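Local coordinates for 1-acyl-sn-glycerol-3-phosphate acyltransferase (Thermotoga maritima, PDB 5KYM), which catalyses transfer of an acyl chain to the free hydroxyl of lysophosphatidic acid, forming phosphatidic acid, probably within the membrane bilayer, at residues Leu166-Asp171 and Lys228-Val233. Sequence-based numbering, arbitrary orientation.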
loop_
_atom_site.group_PDB
_atom_site.type_symbol
_atom_site.label_atom_id
_atom_site.label_comp_id
_atom_site.label_asym_id
_atom_site.label_seq_id
_atom_site.Cartn_x
_atom_site.Cartn_y
_atom_site.Cartn_z
ATOM N N LEU A 166 -16.446 -0.391 0.072
ATOM C CA LEU A 166 -17.219 -1.597 0.122
ATOM C C LEU A 166 -17.136 -2.190 1.516
ATOM O O LEU A 166 -16.374 -1.726 2.363
ATOM C CB LEU A 166 -16.672 -2.584 -0.885
ATOM C CG LEU A 166 -16.575 -2.082 -2.348
ATOM C CD1 LEU A 166 -15.557 -2.920 -3.120
ATOM C CD2 LEU A 166 -17.911 -1.984 -3.067
ATOM N N SER A 167 -17.946 -3.216 1.764
ATOM C CA SER A 167 -17.916 -3.937 3.047
ATOM C C SER A 167 -16.614 -4.654 3.231
ATOM O O SER A 167 -16.097 -5.172 2.266
ATOM C CB SER A 167 -19.055 -4.954 3.143
ATOM O OG SER A 167 -20.255 -4.312 3.487
ATOM N N PHE A 168 -16.087 -4.725 4.441
ATOM C CA PHE A 168 -14.865 -5.511 4.675
ATOM C C PHE A 168 -15.290 -6.981 4.607
ATOM O O PHE A 168 -16.196 -7.374 5.306
ATOM C CB PHE A 168 -14.206 -5.125 6.027
ATOM C CG PHE A 168 -13.449 -3.782 6.027
ATOM C CD1 PHE A 168 -13.611 -2.811 5.041
ATOM C CD2 PHE A 168 -12.517 -3.523 7.014
ATOM C CE1 PHE A 168 -12.884 -1.629 5.047
ATOM C CE2 PHE A 168 -11.791 -2.350 7.033
ATOM C CZ PHE A 168 -12.021 -1.386 6.071
ATOM N N LYS A 169 -14.692 -7.769 3.723
ATOM C CA LYS A 169 -15.025 -9.189 3.592
ATOM C C LYS A 169 -14.907 -9.866 4.987
ATOM O O LYS A 169 -14.084 -9.495 5.815
ATOM C CB LYS A 169 -14.143 -9.899 2.509
ATOM C CG LYS A 169 -14.304 -9.490 1.020
ATOM C CD LYS A 169 -15.781 -9.291 0.522
ATOM C CE LYS A 169 -15.929 -8.374 -0.725
ATOM N NZ LYS A 169 -15.839 -6.837 -0.578
ATOM N N LYS A 170 -15.780 -10.831 5.260
ATOM C CA LYS A 170 -15.767 -11.610 6.513
ATOM C C LYS A 170 -14.429 -12.340 6.631
ATOM O O LYS A 170 -13.868 -12.796 5.661
ATOM C CB LYS A 170 -16.990 -12.580 6.553
ATOM C CG LYS A 170 -17.122 -13.568 7.729
ATOM C CD LYS A 170 -17.449 -14.990 7.218
ATOM C CE LYS A 170 -18.157 -15.890 8.230
ATOM N NZ LYS A 170 -17.403 -15.935 9.512
ATOM N N ASP A 171 -13.933 -12.423 7.843
ATOM C CA ASP A 171 -12.602 -12.979 8.189
ATOM C C ASP A 171 -11.426 -12.192 7.614
ATOM O O ASP A 171 -10.309 -12.714 7.614
ATOM C CB ASP A 171 -12.473 -14.492 7.852
ATOM C CG ASP A 171 -13.514 -15.375 8.597
ATOM O OD1 ASP A 171 -13.919 -15.085 9.764
ATOM O OD2 ASP A 171 -13.922 -16.403 8.009
ATOM N N LYS A 228 -15.246 -4.555 12.364
ATOM C CA LYS A 228 -16.229 -3.517 12.368
ATOM C C LYS A 228 -15.694 -2.196 12.900
ATOM O O LYS A 228 -16.170 -1.143 12.479
ATOM C CB LYS A 228 -17.484 -4.010 13.079
ATOM C CG LYS A 228 -18.180 -5.143 12.279
ATOM C CD LYS A 228 -18.376 -4.933 10.749
ATOM C CE LYS A 228 -19.110 -3.616 10.373
ATOM N NZ LYS A 228 -20.605 -3.712 10.548
ATOM N N TYR A 229 -14.703 -2.232 13.788
ATOM C CA TYR A 229 -14.206 -1.025 14.465
ATOM C C TYR A 229 -13.339 -0.289 13.494
ATOM O O TYR A 229 -13.457 0.945 13.278
ATOM C CB TYR A 229 -13.460 -1.389 15.770
ATOM C CG TYR A 229 -12.875 -0.216 16.518
ATOM C CD1 TYR A 229 -11.595 0.202 16.274
ATOM C CD2 TYR A 229 -13.558 0.426 17.515
ATOM C CE1 TYR A 229 -11.055 1.294 16.916
ATOM C CE2 TYR A 229 -13.016 1.489 18.199
ATOM C CZ TYR A 229 -11.762 1.917 17.886
ATOM O OH TYR A 229 -11.122 2.981 18.514
ATOM N N VAL A 230 -12.471 -1.090 12.883
ATOM C CA VAL A 230 -11.492 -0.595 11.925
ATOM C C VAL A 230 -12.207 -0.048 10.677
ATOM O O VAL A 230 -11.918 1.041 10.216
ATOM C CB VAL A 230 -10.472 -1.702 11.584
ATOM C CG1 VAL A 230 -9.544 -1.243 10.455
ATOM C CG2 VAL A 230 -9.649 -2.059 12.813
ATOM N N GLU A 231 -13.164 -0.816 10.171
ATOM C CA GLU A 231 -14.085 -0.388 9.114
ATOM C C GLU A 231 -14.736 0.952 9.332
ATOM O O GLU A 231 -14.715 1.743 8.396
ATOM C CB GLU A 231 -15.175 -1.438 8.823
ATOM C CG GLU A 231 -15.849 -1.186 7.483
ATOM C CD GLU A 231 -16.842 -2.222 7.001
ATOM O OE1 GLU A 231 -17.188 -3.180 7.718
ATOM O OE2 GLU A 231 -17.284 -2.032 5.854
ATOM N N GLU A 232 -15.291 1.236 10.520
ATOM C CA GLU A 232 -15.881 2.585 10.755
ATOM C C GLU A 232 -14.817 3.593 10.754
ATOM O O GLU A 232 -15.003 4.625 10.118
ATOM C CB GLU A 232 -16.778 2.782 12.000
ATOM C CG GLU A 232 -18.261 2.332 11.851
ATOM C CD GLU A 232 -18.755 2.038 10.401
ATOM O OE1 GLU A 232 -19.199 3.000 9.693
ATOM O OE2 GLU A 232 -18.705 0.844 9.969
ATOM N N VAL A 233 -13.696 3.292 11.408
ATOM C CA VAL A 233 -12.537 4.240 11.440
ATOM C C VAL A 233 -12.063 4.661 10.036
ATOM O O VAL A 233 -11.921 5.854 9.747
ATOM C CB VAL A 233 -11.325 3.678 12.232
ATOM C CG1 VAL A 233 -10.121 4.599 12.083
ATOM C CG2 VAL A 233 -11.678 3.486 13.710
#
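Phe168 and Glu231 lie one over the other, a compact example of how an acidic side chain can offer both its hydrocarbon stem and its carboxylate to the same residue. CG of Glu231 sits almost centrally over one ring face, a CH-pi contact 3.7 Å from the Phe168 centroid. Ring and carboxylate planes are 12° apart, and the two side chains run past each other in opposite directions. With CG anti to the backbone N (chi1 -163°) and the chain extended beyond it, Glu231 lays its stem along the ring and brings OE2 to the loop backbone. There Phe168 N gives OE2 of Glu231 a weak, bent hydrogen bond of 3.3 Å (N-H...O angle 141°). At the ring edge, CE2 of Phe168 meets CG1 of Val230 at 4.2 Å. With an alanine at Phe168, the Glu231 stem would probably lose the ring face it lies on, and Val230 CG1 an apolar neighbour. Further out, Lys235 forms a weak, long ion pair with OE2 of Glu231, likely to temper its charge, while Lys169 is tied by a backbone hydrogen bond to Pro155, which the Phe168 side chain also touches. Phe168 and Val230 both touch Val81 on strand 79-82, and Val230 also meets Val183 on strand 183-189. The loop between strand 151-153 and helix 174-177 is thus joined to helix 223-243 beside the mixed five-stranded sheet.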